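Local coordinates for protein C-domain type II peptide synthetase (Streptomyces globisporus, PDB 4ZNM) that belongs to the condensation-domain family of peptide synthetase proteins, here of type II, at residues 271-283 / 437-449. Residues are numbered along the deposited sequence; the frame is centred on the assembly and turned at random.
Sequences TMFAAYQVLLHRR and TMAAFLADYLDVL
Tyr-445 and Met-272 make the one direct hydrogen bond between segments 271-283 and 437-449, whose axes cross at 118° and approach to 9.0 Å. Tyr-445 suits the place because its ring fills space between the helices while its hydroxyl reaches the backbone: OH donates to Met-272 O at 2.8 Å from above the carbonyl plane, and Tyr-276 N bonds that oxygen from the opposite face, so the helical bond survives. Ala-275, small enough to let the helices close in, sets CB 3.9 Å from both Tyr-445 CE1 and Leu-449 CD1. Leu-279 is a knob among Phe-441, Asp-444, Tyr-445 and Val-448; CG anti to the backbone N (chi1 176°) carries its branches across, CD2 meeting Phe-441 CE1 at 3.5 Å and CD1 meeting Asp-444 CB at 3.7 Å. Toward the exposed end, Arg-283 runs out extended and lays its guanidinium against Phe-441 in an off-centre cation-pi contact, CZ 4.5 Å from the ring centroid, while water 1 links its NH2 to Thr-437 O. The Tyr-276 hydroxyl is hydrogen-bonded to Ser-369 OG, and Trp-412 meets the rings of Tyr-276, Phe-441 and Tyr-445. Helices 268-284 and 435-454 pack beside the five-stranded sheet, strand 288-295 and helix 326-335 flanking the former.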
loop_
_atom_site.group_PDB
_atom_site.type_symbol
_atom_site.label_atom_id
_atom_site.label_comp_id
_atom_site.label_asym_id
_atom_site.label_seq_id
_atom_site.Cartn_x
_atom_site.Cartn_y
_atom_site.Cartn_z
ATOM N N THR A 271 1.294 5.611 17.286
ATOM C CA THR A 271 0.075 5.609 18.114
ATOM C C THR A 271 -1.003 4.660 17.572
ATOM O O THR A 271 -1.584 3.865 18.319
ATOM C CB THR A 271 -0.518 7.023 18.227
ATOM O OG1 THR A 271 0.488 7.926 18.716
ATOM C CG2 THR A 271 -1.710 7.035 19.189
HETATM N N MSE A 272 -1.298 4.745 16.279
HETATM C CA MSE A 272 -2.329 3.894 15.702
HETATM C C MSE A 272 -1.892 2.403 15.692
HETATM O O MSE A 272 -2.706 1.500 15.948
HETATM C CB MSE A 272 -2.690 4.403 14.297
HETATM C CG MSE A 272 -3.474 5.814 14.355
HETATM SE SE MSE A 272 -3.897 6.295 12.592
HETATM C CE MSE A 272 -5.422 5.109 12.339
ATOM N N PHE A 273 -0.604 2.161 15.492
ATOM C CA PHE A 273 -0.070 0.805 15.579
ATOM C C PHE A 273 -0.176 0.289 17.007
ATOM O O PHE A 273 -0.655 -0.822 17.226
ATOM C CB PHE A 273 1.400 0.740 15.096
ATOM C CG PHE A 273 1.943 -0.673 15.013
ATOM C CD1 PHE A 273 1.643 -1.479 13.935
ATOM C CD2 PHE A 273 2.744 -1.183 15.994
ATOM C CE1 PHE A 273 2.134 -2.772 13.851
ATOM C CE2 PHE A 273 3.235 -2.478 15.918
ATOM C CZ PHE A 273 2.927 -3.266 14.849
ATOM N N ALA A 274 0.253 1.092 17.982
ATOM C CA ALA A 274 0.059 0.740 19.404
ATOM C C ALA A 274 -1.368 0.345 19.714
ATOM O O ALA A 274 -1.604 -0.639 20.425
ATOM C CB ALA A 274 0.463 1.900 20.312
ATOM N N ALA A 275 -2.332 1.141 19.237
ATOM C CA ALA A 275 -3.739 0.833 19.480
ATOM C C ALA A 275 -4.102 -0.525 18.859
ATOM O O ALA A 275 -4.942 -1.259 19.392
ATOM C CB ALA A 275 -4.640 1.911 18.926
ATOM N N TYR A 276 -3.497 -0.848 17.725
ATOM C CA TYR A 276 -3.757 -2.159 17.083
ATOM C C TYR A 276 -3.252 -3.292 17.976
ATOM O O TYR A 276 -3.897 -4.339 18.130
ATOM C CB TYR A 276 -3.099 -2.233 15.707
ATOM C CG TYR A 276 -3.500 -3.448 14.920
ATOM C CD1 TYR A 276 -4.835 -3.734 14.716
ATOM C CD2 TYR A 276 -2.551 -4.307 14.385
ATOM C CE1 TYR A 276 -5.224 -4.830 14.008
ATOM C CE2 TYR A 276 -2.939 -5.414 13.644
ATOM C CZ TYR A 276 -4.283 -5.650 13.453
ATOM O OH TYR A 276 -4.731 -6.730 12.738
ATOM N N GLN A 277 -2.101 -3.071 18.585
ATOM C CA GLN A 277 -1.541 -4.069 19.482
ATOM C C GLN A 277 -2.441 -4.272 20.676
ATOM O O GLN A 277 -2.678 -5.422 21.114
ATOM C CB GLN A 277 -0.146 -3.665 19.927
ATOM C CG GLN A 277 0.815 -3.645 18.782
ATOM C CD GLN A 277 2.236 -3.447 19.211
ATOM O OE1 GLN A 277 2.965 -4.408 19.455
ATOM N NE2 GLN A 277 2.649 -2.203 19.290
ATOM N N VAL A 278 -2.956 -3.169 21.207
ATOM C CA VAL A 278 -3.892 -3.245 22.320
ATOM C C VAL A 278 -5.115 -4.052 21.887
ATOM O O VAL A 278 -5.598 -4.910 22.624
ATOM C CB VAL A 278 -4.284 -1.846 22.842
ATOM C CG1 VAL A 278 -5.365 -1.923 23.895
ATOM C CG2 VAL A 278 -3.092 -1.176 23.478
ATOM N N LEU A 279 -5.616 -3.778 20.694
ATOM C CA LEU A 279 -6.769 -4.506 20.175
ATOM C C LEU A 279 -6.477 -6.005 20.066
ATOM O O LEU A 279 -7.286 -6.805 20.479
ATOM C CB LEU A 279 -7.168 -3.994 18.798
ATOM C CG LEU A 279 -8.314 -4.737 18.087
ATOM C CD1 LEU A 279 -9.640 -4.528 18.808
ATOM C CD2 LEU A 279 -8.413 -4.278 16.670
ATOM N N LEU A 280 -5.331 -6.375 19.505
ATOM C CA LEU A 280 -4.987 -7.789 19.383
ATOM C C LEU A 280 -4.769 -8.470 20.731
ATOM O O LEU A 280 -5.099 -9.646 20.902
ATOM C CB LEU A 280 -3.745 -7.961 18.533
ATOM C CG LEU A 280 -3.897 -7.539 17.068
ATOM C CD1 LEU A 280 -2.600 -7.713 16.318
ATOM C CD2 LEU A 280 -4.997 -8.272 16.363
ATOM N N HIS A 281 -4.200 -7.748 21.690
ATOM C CA HIS A 281 -4.120 -8.285 23.030
ATOM C C HIS A 281 -5.504 -8.579 23.572
ATOM O O HIS A 281 -5.748 -9.650 24.148
ATOM C CB HIS A 281 -3.412 -7.334 23.990
ATOM C CG HIS A 281 -3.654 -7.681 25.417
ATOM N ND1 HIS A 281 -3.059 -8.763 26.022
ATOM C CD2 HIS A 281 -4.484 -7.141 26.337
ATOM C CE1 HIS A 281 -3.478 -8.846 27.271
ATOM N NE2 HIS A 281 -4.351 -7.879 27.483
ATOM N N ARG A 282 -6.416 -7.630 23.422
ATOM C CA ARG A 282 -7.776 -7.850 23.883
ATOM C C ARG A 282 -8.482 -8.993 23.106
ATOM O O ARG A 282 -9.281 -9.742 23.665
ATOM C CB ARG A 282 -8.570 -6.554 23.773
ATOM C CG ARG A 282 -8.658 -5.790 25.091
ATOM C CD ARG A 282 -8.192 -4.375 25.022
ATOM N NE ARG A 282 -9.314 -3.444 25.034
ATOM C CZ ARG A 282 -9.282 -2.232 25.586
ATOM N NH1 ARG A 282 -10.357 -1.455 25.532
ATOM N NH2 ARG A 282 -8.182 -1.791 26.193
ATOM N N ARG A 283 -8.192 -9.123 21.821
ATOM C CA ARG A 283 -8.830 -10.152 20.999
ATOM C C ARG A 283 -8.233 -11.557 21.234
ATOM O O ARG A 283 -8.968 -12.541 21.254
ATOM C CB ARG A 283 -8.728 -9.745 19.517
ATOM C CG ARG A 283 -9.682 -10.464 18.566
ATOM C CD ARG A 283 -9.459 -10.004 17.133
ATOM N NE ARG A 283 -10.261 -10.737 16.145
ATOM C CZ ARG A 283 -11.492 -10.387 15.757
ATOM N NH1 ARG A 283 -12.089 -9.312 16.280
ATOM N NH2 ARG A 283 -12.135 -11.121 14.843
ATOM N N THR A 437 -17.653 -9.948 10.275
ATOM C CA THR A 437 -16.518 -10.162 11.155
ATOM C C THR A 437 -15.543 -9.004 11.046
ATOM O O THR A 437 -15.046 -8.501 12.045
ATOM C CB THR A 437 -15.780 -11.459 10.798
ATOM O OG1 THR A 437 -16.708 -12.528 10.861
ATOM C CG2 THR A 437 -14.609 -11.723 11.733
HETATM N N MSE A 438 -15.255 -8.599 9.820
HETATM C CA MSE A 438 -14.286 -7.529 9.584
HETATM C C MSE A 438 -14.875 -6.156 9.968
HETATM O O MSE A 438 -14.166 -5.278 10.450
HETATM C CB MSE A 438 -13.841 -7.553 8.136
HETATM C CG MSE A 438 -13.013 -8.793 7.823
HETATM SE SE MSE A 438 -11.185 -8.612 8.577
HETATM C CE MSE A 438 -11.348 -9.932 9.981
ATOM N N ALA A 439 -16.177 -5.992 9.757
ATOM C CA ALA A 439 -16.881 -4.794 10.181
ATOM C C ALA A 439 -16.776 -4.604 11.697
ATOM O O ALA A 439 -16.549 -3.479 12.179
ATOM C CB ALA A 439 -18.347 -4.872 9.752
ATOM N N ALA A 440 -16.935 -5.694 12.445
ATOM C CA ALA A 440 -16.826 -5.647 13.911
ATOM C C ALA A 440 -15.383 -5.393 14.334
ATOM O O ALA A 440 -15.113 -4.652 15.267
ATOM C CB ALA A 440 -17.350 -6.955 14.546
ATOM N N PHE A 441 -14.451 -5.992 13.611
ATOM C CA PHE A 441 -13.034 -5.838 13.892
ATOM C C PHE A 441 -12.656 -4.353 13.763
ATOM O O PHE A 441 -12.010 -3.800 14.625
ATOM C CB PHE A 441 -12.266 -6.717 12.917
ATOM C CG PHE A 441 -10.815 -6.922 13.227
ATOM C CD1 PHE A 441 -10.331 -6.934 14.518
ATOM C CD2 PHE A 441 -9.930 -7.163 12.183
ATOM C CE1 PHE A 441 -8.972 -7.167 14.761
ATOM C CE2 PHE A 441 -8.580 -7.397 12.415
ATOM C CZ PHE A 441 -8.095 -7.385 13.706
ATOM N N LEU A 442 -13.078 -3.723 12.666
ATOM C CA LEU A 442 -12.806 -2.316 12.413
ATOM C C LEU A 442 -13.446 -1.424 13.468
ATOM O O LEU A 442 -12.830 -0.477 13.955
ATOM C CB LEU A 442 -13.312 -1.947 11.002
ATOM C CG LEU A 442 -13.324 -0.477 10.635
ATOM C CD1 LEU A 442 -11.936 0.093 10.768
ATOM C CD2 LEU A 442 -13.823 -0.380 9.213
ATOM N N ALA A 443 -14.685 -1.727 13.835
ATOM C CA ALA A 443 -15.372 -0.899 14.819
ATOM C C ALA A 443 -14.714 -1.030 16.197
ATOM O O ALA A 443 -14.650 -0.056 16.939
ATOM C CB ALA A 443 -16.832 -1.257 14.889
ATOM N N ASP A 444 -14.224 -2.226 16.526
ATOM C CA ASP A 444 -13.483 -2.456 17.771
ATOM C C ASP A 444 -12.179 -1.660 17.795
ATOM O O ASP A 444 -11.769 -1.121 18.833
ATOM C CB ASP A 444 -13.153 -3.941 17.955
ATOM C CG ASP A 444 -14.383 -4.806 18.230
ATOM O OD1 ASP A 444 -15.469 -4.277 18.558
ATOM O OD2 ASP A 444 -14.250 -6.041 18.109
ATOM N N TYR A 445 -11.501 -1.627 16.659
ATOM C CA TYR A 445 -10.266 -0.849 16.551
ATOM C C TYR A 445 -10.531 0.648 16.772
ATOM O O TYR A 445 -9.799 1.301 17.514
ATOM C CB TYR A 445 -9.562 -1.047 15.187
ATOM C CG TYR A 445 -8.356 -0.132 15.035
ATOM C CD1 TYR A 445 -7.161 -0.411 15.679
ATOM C CD2 TYR A 445 -8.431 1.026 14.300
ATOM C CE1 TYR A 445 -6.060 0.427 15.592
ATOM C CE2 TYR A 445 -7.328 1.892 14.203
ATOM C CZ TYR A 445 -6.145 1.591 14.855
ATOM O OH TYR A 445 -5.045 2.440 14.759
ATOM N N LEU A 446 -11.560 1.203 16.145
ATOM C CA LEU A 446 -11.785 2.643 16.269
ATOM C C LEU A 446 -12.153 3.008 17.706
ATOM O O LEU A 446 -11.792 4.092 18.209
ATOM C CB LEU A 446 -12.872 3.124 15.288
ATOM C CG LEU A 446 -12.399 3.055 13.838
ATOM C CD1 LEU A 446 -13.544 3.352 12.832
ATOM C CD2 LEU A 446 -11.225 4.002 13.597
ATOM N N ASP A 447 -12.843 2.094 18.374
ATOM C CA ASP A 447 -13.205 2.296 19.778
ATOM C C ASP A 447 -11.957 2.206 20.685
ATOM O O ASP A 447 -11.781 3.025 21.586
ATOM C CB ASP A 447 -14.266 1.262 20.219
ATOM C CG ASP A 447 -14.726 1.468 21.655
ATOM O OD1 ASP A 447 -15.481 2.438 21.892
ATOM O OD2 ASP A 447 -14.332 0.657 22.532
ATOM N N VAL A 448 -11.093 1.218 20.450
ATOM C CA VAL A 448 -9.856 1.094 21.239
ATOM C C VAL A 448 -9.040 2.383 21.098
ATOM O O VAL A 448 -8.591 2.977 22.096
ATOM C CB VAL A 448 -9.038 -0.132 20.806
ATOM C CG1 VAL A 448 -7.586 -0.026 21.263
ATOM C CG2 VAL A 448 -9.658 -1.391 21.361
ATOM N N LEU A 449 -8.875 2.823 19.849
ATOM C CA LEU A 449 -8.069 4.014 19.550
ATOM C C LEU A 449 -8.640 5.242 20.247
ATOM O O LEU A 449 -7.905 6.023 20.842
ATOM C CB LEU A 449 -7.992 4.253 18.033
ATOM C CG LEU A 449 -7.282 5.501 17.555
ATOM C CD1 LEU A 449 -5.824 5.456 17.964
ATOM C CD2 LEU A 449 -7.403 5.629 16.043
HETATM O O HOH W 1 -14.670 -9.386 14.555
#